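Local coordinates for protein ribulose bisphosphate carboxylase (Pyrococcus horikoshii, PDB 2D69) that probably catalyses carboxylation of ribulose 1,5-bisphosphate to two molecules of 3-phosphoglycerate, as a magnesium-dependent archaeal form III Rubisco acting in AMP degradation, at residues L185-N190 / E200-K205; L389-D394 / K407-L412; L355-I360 / D394-G399. One frame throughout, in Å; residues are numbered along the deposited sequence.

Contact 1: L185-N190 / E200-K205. With SO4 (sulfate ion), chain I.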
ATOM      1  N   LEU A 185       5.163  -5.408  37.154  1.00 14.24           N
ATOM      2  CA  LEU A 185       6.195  -4.409  37.170  1.00 13.12           C
ATOM      3  C   LEU A 185       5.541  -3.170  36.661  1.00 13.29           C
ATOM      4  O   LEU A 185       4.707  -3.248  35.757  1.00 12.09           O
ATOM      5  CB  LEU A 185       7.317  -4.819  36.245  1.00 13.71           C
ATOM      6  CG  LEU A 185       8.477  -3.815  36.116  1.00 14.13           C
ATOM      7  CD1 LEU A 185       9.239  -3.631  37.436  1.00 13.77           C
ATOM      8  CD2 LEU A 185       9.388  -4.254  35.001  1.00 17.37           C
ATOM      9  N   LYS A 186       5.883  -2.012  37.207  1.00 13.93           N
ATOM     10  CA  LYS A 186       5.259  -0.782  36.773  1.00 14.24           C
ATOM     11  C   LYS A 186       6.312   0.287  36.541  1.00 13.74           C
ATOM     12  O   LYS A 186       7.115   0.566  37.410  1.00 15.60           O
ATOM     13  CB  LYS A 186       4.188  -0.321  37.776  1.00 14.54           C
ATOM     14  CG  LYS A 186       3.439   0.958  37.434  1.00 16.78           C
ATOM     15  CD  LYS A 186       2.322   1.344  38.442  1.00 18.06           C
ATOM     16  CE  LYS A 186       1.966   2.873  38.318  1.00 25.55           C
ATOM     17  NZ  LYS A 186       3.114   3.877  37.945  1.00 28.35           N
ATOM     18  N   ASP A 187       6.286   0.911  35.378  1.00 12.93           N
ATOM     19  CA  ASP A 187       7.131   2.076  35.129  1.00 13.65           C
ATOM     20  C   ASP A 187       6.559   3.287  35.832  1.00 14.70           C
ATOM     21  O   ASP A 187       5.341   3.452  35.862  1.00 14.39           O
ATOM     22  CB  ASP A 187       7.133   2.458  33.649  1.00 13.59           C
ATOM     23  CG  ASP A 187       7.965   1.539  32.783  1.00 13.22           C
ATOM     24  OD1 ASP A 187       8.789   0.727  33.281  1.00 15.04           O
ATOM     25  OD2 ASP A 187       7.831   1.591  31.540  1.00 13.70           O
ATOM     26  N   ASP A 188       7.444   4.182  36.263  1.00 15.72           N
ATOM     27  CA  ASP A 188       7.084   5.482  36.741  1.00 17.79           C
ATOM     28  C   ASP A 188       6.492   6.316  35.631  1.00 18.42           C
ATOM     29  O   ASP A 188       6.860   6.172  34.482  1.00 15.78           O
ATOM     30  CB  ASP A 188       8.310   6.230  37.259  1.00 19.51           C
ATOM     31  CG  ASP A 188       7.930   7.459  38.038  1.00 24.15           C
ATOM     32  OD1 ASP A 188       8.090   8.612  37.521  1.00 26.21           O
ATOM     33  OD2 ASP A 188       7.425   7.327  39.183  1.00 29.38           O
ATOM     34  N   GLU A 189       5.603   7.227  36.013  1.00 19.32           N
ATOM     35  CA  GLU A 189       4.938   8.118  35.075  1.00 20.58           C
ATOM     36  C   GLU A 189       5.884   9.006  34.267  1.00 19.73           C
ATOM     37  O   GLU A 189       5.553   9.439  33.176  1.00 20.29           O
ATOM     38  CB  GLU A 189       3.875   8.957  35.808  1.00 21.86           C
ATOM     39  CG  GLU A 189       4.374  10.113  36.692  1.00 26.20           C
ATOM     40  CD  GLU A 189       4.853   9.713  38.085  1.00 33.06           C
ATOM     41  OE1 GLU A 189       5.402  10.611  38.802  1.00 38.10           O
ATOM     42  OE2 GLU A 189       4.727   8.512  38.458  1.00 34.80           O
ATOM     43  N   ASN A 190       7.045   9.280  34.812  1.00 18.87           N
ATOM     44  CA  ASN A 190       8.104  10.032  34.109  1.00 19.24           C
ATOM     45  C   ASN A 190       8.998   9.186  33.206  1.00 16.72           C
ATOM     46  O   ASN A 190       9.716   9.726  32.396  1.00 16.92           O
ATOM     47  CB  ASN A 190       9.045  10.691  35.152  1.00 19.80           C
ATOM     48  CG  ASN A 190       8.302  11.599  36.094  1.00 22.26           C
ATOM     49  OD1 ASN A 190       7.156  11.974  35.818  1.00 31.05           O
ATOM     50  ND2 ASN A 190       8.942  11.980  37.189  1.00 27.55           N
ATOM     51  N   GLU A 200      12.344   0.699  22.858  1.00 15.37           N
ATOM     52  CA  GLU A 200      12.354  -0.615  22.149  1.00 17.02           C
ATOM     53  C   GLU A 200      13.353  -1.627  22.662  1.00 15.71           C
ATOM     54  O   GLU A 200      13.169  -2.915  22.566  1.00 14.35           O
ATOM     55  CB  GLU A 200      12.496  -0.437  20.624  1.00 19.24           C
ATOM     56  CG  GLU A 200      12.078  -1.761  19.904  1.00 24.95           C
ATOM     57  CD  GLU A 200      11.819  -1.621  18.407  1.00 31.44           C
ATOM     58  OE1 GLU A 200      11.281  -2.595  17.813  1.00 34.73           O
ATOM     59  OE2 GLU A 200      12.157  -0.552  17.835  1.00 36.19           O
ATOM     60  N   GLU A 201      14.457  -1.104  23.179  1.00 13.99           N
ATOM     61  CA  GLU A 201      15.468  -1.957  23.830  1.00 14.60           C
ATOM     62  C   GLU A 201      14.920  -2.496  25.148  1.00 14.00           C
ATOM     63  O   GLU A 201      15.080  -3.653  25.458  1.00 12.58           O
ATOM     64  CB  GLU A 201      16.768  -1.187  24.033  1.00 15.11           C
ATOM     65  CG  GLU A 201      17.460  -0.805  22.723  1.00 17.07           C
ATOM     66  CD  GLU A 201      18.718   0.061  22.913  1.00 17.31           C
ATOM     67  OE1 GLU A 201      19.102   0.707  21.885  1.00 15.38           O
ATOM     68  OE2 GLU A 201      19.315   0.079  24.054  1.00 14.65           O
ATOM     69  N   ARG A 202      14.211  -1.659  25.895  1.00 13.30           N
ATOM     70  CA  ARG A 202      13.565  -2.110  27.122  1.00 13.93           C
ATOM     71  C   ARG A 202      12.508  -3.196  26.842  1.00 15.19           C
ATOM     72  O   ARG A 202      12.537  -4.255  27.496  1.00 14.43           O
ATOM     73  CB  ARG A 202      12.916  -0.948  27.844  1.00 13.56           C
ATOM     74  CG  ARG A 202      12.506  -1.300  29.256  1.00 12.51           C
ATOM     75  CD  ARG A 202      12.279  -0.078  30.085  1.00 12.20           C
ATOM     76  NE  ARG A 202      10.976   0.558  29.900  1.00 10.14           N
ATOM     77  CZ  ARG A 202      10.813   1.761  29.356  1.00 12.06           C
ATOM     78  NH1 ARG A 202      11.843   2.408  28.823  1.00 11.45           N
ATOM     79  NH2 ARG A 202       9.619   2.308  29.378  1.00 12.73           N
ATOM     80  N   VAL A 203      11.635  -3.005  25.841  1.00 15.53           N
ATOM     81  CA  VAL A 203      10.668  -4.079  25.533  1.00 16.76           C
ATOM     82  C   VAL A 203      11.310  -5.379  25.152  1.00 16.25           C
ATOM     83  O   VAL A 203      10.915  -6.449  25.624  1.00 16.05           O
ATOM     84  CB  VAL A 203       9.524  -3.740  24.496  1.00 19.00           C
ATOM     85  CG1 VAL A 203       9.166  -2.296  24.473  1.00 18.03           C
ATOM     86  CG2 VAL A 203       9.821  -4.217  23.126  1.00 23.70           C
ATOM     87  N   ARG A 204      12.287  -5.346  24.269  1.00 16.50           N
ATOM     88  CA  ARG A 204      12.967  -6.606  23.908  1.00 16.73           C
ATOM     89  C   ARG A 204      13.507  -7.307  25.117  1.00 16.14           C
ATOM     90  O   ARG A 204      13.340  -8.546  25.279  1.00 16.46           O
ATOM     91  CB  ARG A 204      14.083  -6.343  22.932  1.00 16.57           C
ATOM     92  CG  ARG A 204      13.578  -5.882  21.572  1.00 21.04           C
ATOM     93  CD  ARG A 204      14.730  -5.505  20.670  1.00 22.75           C
ATOM     94  NE  ARG A 204      14.362  -4.797  19.481  1.00 24.62           N
ATOM     95  CZ  ARG A 204      15.034  -3.748  18.989  1.00 28.59           C
ATOM     96  NH1 ARG A 204      16.089  -3.191  19.627  1.00 26.87           N
ATOM     97  NH2 ARG A 204      14.598  -3.215  17.861  1.00 30.76           N
ATOM     98  N   LYS A 205      14.176  -6.568  25.996  1.00 13.39           N
ATOM     99  CA  LYS A 205      14.801  -7.251  27.139  1.00 14.29           C
ATOM    100  C   LYS A 205      13.816  -7.710  28.194  1.00 13.75           C
ATOM    101  O   LYS A 205      13.871  -8.837  28.640  1.00 14.19           O
ATOM    102  CB  LYS A 205      15.888  -6.373  27.772  1.00 14.79           C
ATOM    103  CG  LYS A 205      16.657  -6.949  28.959  1.00 16.33           C
ATOM    104  CD  LYS A 205      17.478  -8.173  28.583  1.00 17.14           C
ATOM    105  CE  LYS A 205      18.245  -8.674  29.793  1.00 20.12           C
ATOM    106  NZ  LYS A 205      19.148  -9.860  29.449  1.00 21.02           N
TER
HETATM  107  S   SO4 I1005      16.807 -13.086  30.612  1.00131.79           S
HETATM  108  O1  SO4 I1005      17.612 -14.298  30.528  1.00132.46           O
HETATM  109  O2  SO4 I1005      16.432 -12.854  32.007  1.00131.75           O
HETATM  110  O3  SO4 I1005      17.568 -11.960  30.076  1.00131.55           O
HETATM  111  O4  SO4 I1005      15.604 -13.274  29.811  1.00132.73           O
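Asp187 and Arg202 form a buried salt bridge inside one beta-alpha-beta unit of the Rubisco alpha/beta barrel, tying the loop that leaves strand 184-186 to helix 199-217, the next long helix. The charged contact is narrow: Arg202 NH2 donates to Asp187 OD2 over 2.9 Å, with an N-H...O angle of 143°. The two flat groups do not lie in a common plane, for the guanidinium is turned 67° against the carboxylate and its NH2 reaches OD2 from above the carboxylate plane. A long arginine suits the place, because the nearest CA atoms, those of Asp187 and Arg202, are 11.1 Å apart; a bend at chi3 turns the guanidinium at its end.

Further hydrogen bonds hold both groups. Asp187 OD2 also accepts a hydrogen bond from Asn226 N, while OD1 bonds to the hydroxyls of Tyr170 and Tyr223. The Tyr223 hydroxyl bonds to Arg202 NE as well, and Arg202 NH1 reaches Thr192 O and Asn197 OD1; bonds on NE, NH1 and NH2 together restrain the rotation of the guanidinium.

Two bonds within 185-190 involve predicted magnesium ligands, of which Glu189 is the third. Asp188 OD1 accepts from Asn190 N at 3.0 Å in an Asx turn. Lys186 NZ bonds to Asp187 O at 3.1 Å, consistent with a second-shell place for the salt bridge.

Farther along the helix, Lys205, its chain bent at chi2 (64°), donates from NZ to O3 of a sulfate, probably from the crystallisation liquor, at 2.7 Å.

Contact 2: L389-D394 / K407-L412; sequences LRDAID and KSSPEL
Ser409, the N-cap of helix 410-422, donates its hydroxyl proton in a hydrogen bond to Asp391 on helix 382-398. Ser409 OG lies a short 2.6 Å from Asp391 OD2, arriving on the anti side of the carboxylate and 20° out of its plane. The same OG accepts a weak capping bond from Leu412 N at 3.3 Å, so one small hydroxyl serves two partners. Serine suits the N-cap because its OG, held anti to the backbone N (chi1 -179°), can accept from an N-H of the first turn, which has no carbonyl of a preceding turn to bond to.

Helix 382-398 follows strand 368-370, the last strand in sequence of the alpha/beta barrel, and the contact joins the C-terminal helix 410-422 to it. Next to the polar pair the packing turns apolar. Leu412 CD1 comes to 4.0 Å from Ala392 CB, the small alanine letting the branched leucine settle against the helix, and both side chains also touch Pro353. The CB atoms of Asp391 and Leu412 approach to 4.4 Å. Glu411 OE2 lies 4.6 Å from Asp391 OD2, a like-charge pair not in contact and probably eased by Lys387, whose NZ forms a salt bridge with that glutamate oxygen.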
ATOM      1  N   LEU A 389       4.858  -9.016  50.792  1.00 14.12           N
ATOM      2  CA  LEU A 389       3.605  -8.417  50.359  1.00 14.10           C
ATOM      3  C   LEU A 389       2.595  -9.519  49.974  1.00 13.78           C
ATOM      4  O   LEU A 389       1.437  -9.502  50.412  1.00 13.52           O
ATOM      5  CB  LEU A 389       3.857  -7.487  49.193  1.00 13.46           C
ATOM      6  CG  LEU A 389       2.640  -6.653  48.743  1.00 14.75           C
ATOM      7  CD1 LEU A 389       2.227  -5.615  49.796  1.00 16.09           C
ATOM      8  CD2 LEU A 389       2.930  -6.006  47.386  1.00 15.77           C
ATOM      9  N   ARG A 390       3.044 -10.482  49.179  1.00 14.23           N
ATOM     10  CA  ARG A 390       2.171 -11.600  48.755  1.00 14.12           C
ATOM     11  C   ARG A 390       1.697 -12.406  49.959  1.00 14.51           C
ATOM     12  O   ARG A 390       0.569 -12.856  49.985  1.00 15.11           O
ATOM     13  CB  ARG A 390       2.870 -12.510  47.749  1.00 13.03           C
ATOM     14  CG  ARG A 390       2.960 -11.921  46.295  1.00 13.37           C
ATOM     15  CD  ARG A 390       1.624 -11.929  45.486  1.00 11.07           C
ATOM     16  NE  ARG A 390       1.068 -13.299  45.446  1.00 11.10           N
ATOM     17  CZ  ARG A 390       1.485 -14.274  44.630  1.00 12.07           C
ATOM     18  NH1 ARG A 390       2.433 -14.064  43.731  1.00 13.22           N
ATOM     19  NH2 ARG A 390       0.892 -15.463  44.664  1.00 11.20           N
ATOM     20  N   ASP A 391       2.544 -12.580  50.971  1.00 15.44           N
ATOM     21  CA  ASP A 391       2.168 -13.386  52.121  1.00 15.05           C
ATOM     22  C   ASP A 391       1.184 -12.629  52.984  1.00 15.13           C
ATOM     23  O   ASP A 391       0.246 -13.221  53.513  1.00 14.59           O
ATOM     24  CB  ASP A 391       3.374 -13.729  52.946  1.00 15.66           C
ATOM     25  CG  ASP A 391       4.232 -14.813  52.316  1.00 16.10           C
ATOM     26  OD1 ASP A 391       3.809 -15.533  51.367  1.00 20.06           O
ATOM     27  OD2 ASP A 391       5.355 -15.029  52.736  1.00 16.48           O
ATOM     28  N   ALA A 392       1.369 -11.320  53.123  1.00 14.31           N
ATOM     29  CA  ALA A 392       0.424 -10.539  53.898  1.00 14.53           C
ATOM     30  C   ALA A 392      -0.958 -10.537  53.240  1.00 15.14           C
ATOM     31  O   ALA A 392      -1.948 -10.546  53.941  1.00 15.13           O
ATOM     32  CB  ALA A 392       0.927  -9.109  54.131  1.00 14.72           C
ATOM     33  N   ILE A 393      -1.025 -10.513  51.908  1.00 15.12           N
ATOM     34  CA  ILE A 393      -2.304 -10.552  51.191  1.00 14.98           C
ATOM     35  C   ILE A 393      -2.951 -11.947  51.345  1.00 15.27           C
ATOM     36  O   ILE A 393      -4.139 -12.048  51.618  1.00 15.33           O
ATOM     37  CB  ILE A 393      -2.114 -10.163  49.696  1.00 14.41           C
ATOM     38  CG1 ILE A 393      -1.779  -8.672  49.568  1.00 12.77           C
ATOM     39  CG2 ILE A 393      -3.340 -10.471  48.893  1.00 15.17           C
ATOM     40  CD1 ILE A 393      -1.050  -8.339  48.298  1.00 10.39           C
ATOM     41  N   ASP A 394      -2.172 -13.021  51.252  1.00 16.01           N
ATOM     42  CA  ASP A 394      -2.749 -14.355  51.428  1.00 15.85           C
ATOM     43  C   ASP A 394      -3.349 -14.467  52.836  1.00 16.44           C
ATOM     44  O   ASP A 394      -4.424 -15.011  52.992  1.00 16.82           O
ATOM     45  CB  ASP A 394      -1.712 -15.442  51.218  1.00 16.56           C
ATOM     46  CG  ASP A 394      -1.340 -15.629  49.779  1.00 17.31           C
ATOM     47  OD1 ASP A 394      -2.107 -15.240  48.879  1.00 16.97           O
ATOM     48  OD2 ASP A 394      -0.278 -16.188  49.471  1.00 20.66           O
ATOM     49  N   LYS A 407       5.226 -16.576  61.284  1.00 20.26           N
ATOM     50  CA  LYS A 407       5.929 -17.741  61.822  1.00 21.29           C
ATOM     51  C   LYS A 407       6.365 -18.733  60.754  1.00 21.42           C
ATOM     52  O   LYS A 407       7.320 -19.471  60.948  1.00 21.93           O
ATOM     53  CB  LYS A 407       5.068 -18.461  62.880  1.00 21.60           C
ATOM     54  CG  LYS A 407       4.819 -17.648  64.145  1.00 22.54           C
ATOM     55  CD  LYS A 407       3.569 -18.170  64.862  1.00 24.72           C
ATOM     56  CE  LYS A 407       3.485 -17.780  66.335  1.00 25.93           C
ATOM     57  NZ  LYS A 407       2.289 -18.437  66.977  1.00 25.85           N
ATOM     58  N   SER A 408       5.655 -18.756  59.640  1.00 22.18           N
ATOM     59  CA  SER A 408       6.019 -19.571  58.482  1.00 22.60           C
ATOM     60  C   SER A 408       6.531 -18.699  57.312  1.00 22.63           C
ATOM     61  O   SER A 408       6.789 -19.220  56.228  1.00 23.20           O
ATOM     62  CB  SER A 408       4.806 -20.413  58.046  1.00 22.82           C
ATOM     63  OG  SER A 408       3.732 -19.576  57.608  1.00 25.02           O
ATOM     64  N   SER A 409       6.694 -17.392  57.538  1.00 21.65           N
ATOM     65  CA  SER A 409       7.188 -16.457  56.515  1.00 20.93           C
ATOM     66  C   SER A 409       8.257 -15.489  57.046  1.00 20.32           C
ATOM     67  O   SER A 409       7.914 -14.418  57.563  1.00 19.91           O
ATOM     68  CB  SER A 409       6.040 -15.612  55.977  1.00 21.30           C
ATOM     69  OG  SER A 409       6.521 -14.730  54.987  1.00 20.62           O
ATOM     70  N   PRO A 410       9.534 -15.852  56.921  1.00 19.30           N
ATOM     71  CA  PRO A 410      10.634 -14.985  57.388  1.00 18.94           C
ATOM     72  C   PRO A 410      10.594 -13.563  56.795  1.00 18.35           C
ATOM     73  O   PRO A 410      10.981 -12.598  57.463  1.00 16.62           O
ATOM     74  CB  PRO A 410      11.897 -15.730  56.915  1.00 18.95           C
ATOM     75  CG  PRO A 410      11.457 -17.176  56.877  1.00 19.80           C
ATOM     76  CD  PRO A 410      10.038 -17.115  56.345  1.00 19.32           C
ATOM     77  N   GLU A 411      10.112 -13.445  55.563  1.00 18.04           N
ATOM     78  CA  GLU A 411      10.097 -12.162  54.883  1.00 18.27           C
ATOM     79  C   GLU A 411       9.065 -11.262  55.537  1.00 17.89           C
ATOM     80  O   GLU A 411       9.308 -10.080  55.818  1.00 19.03           O
ATOM     81  CB  GLU A 411       9.821 -12.353  53.387  1.00 18.43           C
ATOM     82  CG  GLU A 411      10.952 -13.055  52.647  1.00 20.01           C
ATOM     83  CD  GLU A 411      10.906 -14.573  52.705  1.00 22.05           C
ATOM     84  OE1 GLU A 411      11.842 -15.165  52.157  1.00 26.91           O
ATOM     85  OE2 GLU A 411       9.960 -15.189  53.265  1.00 22.70           O
ATOM     86  N   LEU A 412       7.906 -11.830  55.809  1.00 17.02           N
ATOM     87  CA  LEU A 412       6.844 -11.071  56.435  1.00 15.97           C
ATOM     88  C   LEU A 412       7.246 -10.756  57.876  1.00 15.94           C
ATOM     89  O   LEU A 412       6.997  -9.676  58.373  1.00 15.22           O
ATOM     90  CB  LEU A 412       5.520 -11.841  56.352  1.00 14.95           C
ATOM     91  CG  LEU A 412       4.375 -11.184  57.112  1.00 15.08           C
ATOM     92  CD1 LEU A 412       4.068  -9.763  56.564  1.00 14.46           C
ATOM     93  CD2 LEU A 412       3.149 -12.096  57.110  1.00 15.80           C
TER

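Contact 3: L355-I360 / D394-G399; sequences LMPELI and DAAIEG
Ala396, on the last turns of helix 382-398, rests its methyl group on Pro357 and Ile360 of helix 356-363. The short helical segments cross at -51° with their axes 8.9 Å apart, a close pairing of two helices on the outside of the alpha/beta barrel.

Taken in sequence, Ala395 comes first and touches Leu402 and Lys405 of helix 402-405, a helix that Pro357 also touches through Leu402. Ala396 then points toward helix 356-363. Its CB lies 3.8 Å from Pro357 CA, and the proline ring adds CG at 4.3 Å. From the next turn of the first helix comes Ile360 CD1, likewise 3.8 Å from Ala396 CB. The isoleucine reaches there because CG1 stands beside its backbone N (chi1 -70°) and the chain then runs on extended (chi2 165°). Met356 offers its carbonyl O, 4.1 Å from the same methyl. A methyl group fits where backbone and side chain of the partner come so near: the CA atoms of Pro357 and Ala396 are 4.7 Å apart.

Ile397 flanks the interface and touches Asp151 and Arg152. At Gly399 the helix ends in a Schellman motif, whose positive phi suits glycine.

No hydrogen bond crosses between these segments to fix their register, so the fit rests on van der Waals contact and on keeping water from a few aliphatic groups.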
ATOM      1  N   LEU A 355      -0.115  -3.188  56.180  1.00 15.01           N
ATOM      2  CA  LEU A 355      -1.364  -2.484  55.899  1.00 15.18           C
ATOM      3  C   LEU A 355      -2.347  -3.304  55.112  1.00 15.06           C
ATOM      4  O   LEU A 355      -3.453  -2.833  54.883  1.00 14.33           O
ATOM      5  CB  LEU A 355      -1.068  -1.192  55.152  1.00 15.45           C
ATOM      6  CG  LEU A 355      -0.185  -0.214  55.932  1.00 17.51           C
ATOM      7  CD1 LEU A 355      -0.118   1.114  55.189  1.00 17.71           C
ATOM      8  CD2 LEU A 355      -0.696  -0.001  57.346  1.00 19.35           C
ATOM      9  N   MET A 356      -1.978  -4.526  54.698  1.00 14.63           N
ATOM     10  CA  MET A 356      -2.827  -5.247  53.757  1.00 14.64           C
ATOM     11  C   MET A 356      -4.154  -5.668  54.389  1.00 15.45           C
ATOM     12  O   MET A 356      -5.172  -5.556  53.748  1.00 14.58           O
ATOM     13  CB  MET A 356      -2.120  -6.448  53.111  1.00 14.74           C
ATOM     14  CG  MET A 356      -0.915  -6.099  52.247  1.00 13.97           C
ATOM     15  SD  MET A 356      -1.349  -5.173  50.792  1.00 13.96           S
ATOM     16  CE  MET A 356      -0.969  -3.470  51.333  1.00 16.20           C
ATOM     17  N   PRO A 357      -4.169  -6.172  55.630  1.00 16.24           N
ATOM     18  CA  PRO A 357      -5.466  -6.473  56.288  1.00 16.38           C
ATOM     19  C   PRO A 357      -6.444  -5.295  56.294  1.00 16.84           C
ATOM     20  O   PRO A 357      -7.561  -5.476  55.858  1.00 17.01           O
ATOM     21  CB  PRO A 357      -5.059  -6.921  57.704  1.00 17.02           C
ATOM     22  CG  PRO A 357      -3.693  -7.556  57.494  1.00 15.98           C
ATOM     23  CD  PRO A 357      -3.023  -6.586  56.464  1.00 16.30           C
ATOM     24  N   GLU A 358      -6.015  -4.112  56.687  1.00 17.16           N
ATOM     25  CA  GLU A 358      -6.881  -2.951  56.736  1.00 17.87           C
ATOM     26  C   GLU A 358      -7.305  -2.527  55.322  1.00 18.00           C
ATOM     27  O   GLU A 358      -8.502  -2.241  55.055  1.00 15.92           O
ATOM     28  CB  GLU A 358      -6.160  -1.797  57.458  1.00 19.12           C
ATOM     29  CG  GLU A 358      -7.020  -0.576  57.752  1.00 23.52           C
ATOM     30  CD  GLU A 358      -6.239   0.664  58.225  1.00 30.65           C
ATOM     31  OE1 GLU A 358      -4.985   0.613  58.395  1.00 34.08           O
ATOM     32  OE2 GLU A 358      -6.907   1.719  58.450  1.00 35.06           O
ATOM     33  N   LEU A 359      -6.344  -2.506  54.401  1.00 17.47           N
ATOM     34  CA  LEU A 359      -6.635  -2.111  53.025  1.00 17.40           C
ATOM     35  C   LEU A 359      -7.735  -2.992  52.411  1.00 17.00           C
ATOM     36  O   LEU A 359      -8.711  -2.488  51.880  1.00 15.98           O
ATOM     37  CB  LEU A 359      -5.374  -2.138  52.174  1.00 17.54           C
ATOM     38  CG  LEU A 359      -5.589  -1.736  50.721  1.00 18.56           C
ATOM     39  CD1 LEU A 359      -5.923  -0.259  50.654  1.00 19.63           C
ATOM     40  CD2 LEU A 359      -4.363  -2.068  49.873  1.00 15.91           C
ATOM     41  N   ILE A 360      -7.598  -4.302  52.569  1.00 17.34           N
ATOM     42  CA  ILE A 360      -8.570  -5.250  52.059  1.00 17.35           C
ATOM     43  C   ILE A 360      -9.934  -5.216  52.787  1.00 17.99           C
ATOM     44  O   ILE A 360     -10.987  -5.236  52.121  1.00 18.13           O
ATOM     45  CB  ILE A 360      -7.941  -6.659  51.990  1.00 17.30           C
ATOM     46  CG1 ILE A 360      -6.893  -6.675  50.863  1.00 17.42           C
ATOM     47  CG2 ILE A 360      -8.985  -7.720  51.728  1.00 16.83           C
ATOM     48  CD1 ILE A 360      -5.956  -7.861  50.912  1.00 16.58           C
ATOM     49  N   ASP A 394      -2.172 -13.021  51.252  1.00 16.01           N
ATOM     50  CA  ASP A 394      -2.749 -14.355  51.428  1.00 15.85           C
ATOM     51  C   ASP A 394      -3.349 -14.467  52.836  1.00 16.44           C
ATOM     52  O   ASP A 394      -4.424 -15.011  52.992  1.00 16.82           O
ATOM     53  CB  ASP A 394      -1.712 -15.442  51.218  1.00 16.56           C
ATOM     54  CG  ASP A 394      -1.340 -15.629  49.779  1.00 17.31           C
ATOM     55  OD1 ASP A 394      -2.107 -15.240  48.879  1.00 16.97           O
ATOM     56  OD2 ASP A 394      -0.278 -16.188  49.471  1.00 20.66           O
ATOM     57  N   ALA A 395      -2.659 -13.928  53.849  1.00 16.54           N
ATOM     58  CA  ALA A 395      -3.164 -13.896  55.210  1.00 17.15           C
ATOM     59  C   ALA A 395      -4.425 -13.034  55.362  1.00 17.80           C
ATOM     60  O   ALA A 395      -5.387 -13.454  55.986  1.00 17.83           O
ATOM     61  CB  ALA A 395      -2.076 -13.430  56.178  1.00 17.22           C
ATOM     62  N   ALA A 396      -4.410 -11.812  54.854  1.00 18.24           N
ATOM     63  CA  ALA A 396      -5.597 -10.980  54.942  1.00 19.58           C
ATOM     64  C   ALA A 396      -6.811 -11.760  54.372  1.00 20.87           C
ATOM     65  O   ALA A 396      -7.850 -11.813  54.982  1.00 21.09           O
ATOM     66  CB  ALA A 396      -5.390  -9.660  54.190  1.00 19.47           C
ATOM     67  N   ILE A 397      -6.651 -12.393  53.216  1.00 22.45           N
ATOM     68  CA  ILE A 397      -7.770 -13.104  52.569  1.00 23.86           C
ATOM     69  C   ILE A 397      -8.239 -14.319  53.372  1.00 24.39           C
ATOM     70  O   ILE A 397      -9.427 -14.615  53.391  1.00 24.19           O
ATOM     71  CB  ILE A 397      -7.353 -13.563  51.190  1.00 23.58           C
ATOM     72  CG1 ILE A 397      -7.200 -12.346  50.281  1.00 25.42           C
ATOM     73  CG2 ILE A 397      -8.367 -14.555  50.570  1.00 25.31           C
ATOM     74  CD1 ILE A 397      -6.210 -12.569  49.243  1.00 28.21           C
ATOM     75  N   GLU A 398      -7.300 -15.034  53.987  1.00 24.42           N
ATOM     76  CA  GLU A 398      -7.626 -16.250  54.725  1.00 25.75           C
ATOM     77  C   GLU A 398      -8.086 -15.952  56.162  1.00 25.28           C
ATOM     78  O   GLU A 398      -8.483 -16.871  56.864  1.00 24.84           O
ATOM     79  CB  GLU A 398      -6.432 -17.237  54.737  1.00 26.40           C
ATOM     80  CG  GLU A 398      -6.058 -17.851  53.370  1.00 29.59           C
ATOM     81  CD  GLU A 398      -4.722 -18.613  53.392  1.00 35.01           C
ATOM     82  OE1 GLU A 398      -4.406 -19.246  54.435  1.00 38.92           O
ATOM     83  OE2 GLU A 398      -3.971 -18.596  52.378  1.00 39.66           O
ATOM     84  N   GLY A 399      -8.079 -14.680  56.575  1.00 24.84           N
ATOM     85  CA  GLY A 399      -8.477 -14.279  57.918  1.00 25.22           C
ATOM     86  C   GLY A 399      -7.452 -14.726  58.962  1.00 25.28           C
ATOM     87  O   GLY A 399      -7.796 -15.055  60.093  1.00 25.82           O
TER

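In the fold
All three contacts belong to the catalytic barrel, but at different depths. Contact 1 is buried beside the predicted metal ligands and relies on charge and shared hydrogen bonds, whereas contacts 2 and 3 lie among outer helices. Contact 2 is itself largely buried and mixes a polar helix cap with apolar packing; contact 3 is only partly buried and made by aliphatic groups, with no hydrogen bond across. Those two share helix 382-398 and Asp394, and their centres are 11 Å apart. Met356 of contact 3 packs against Leu389, Ala392 and Ile393 of contact 2, its SD 3.7 Å from Ile393 CG1. Contact 1 stands apart, with centres about 28 and 30 Å from the others.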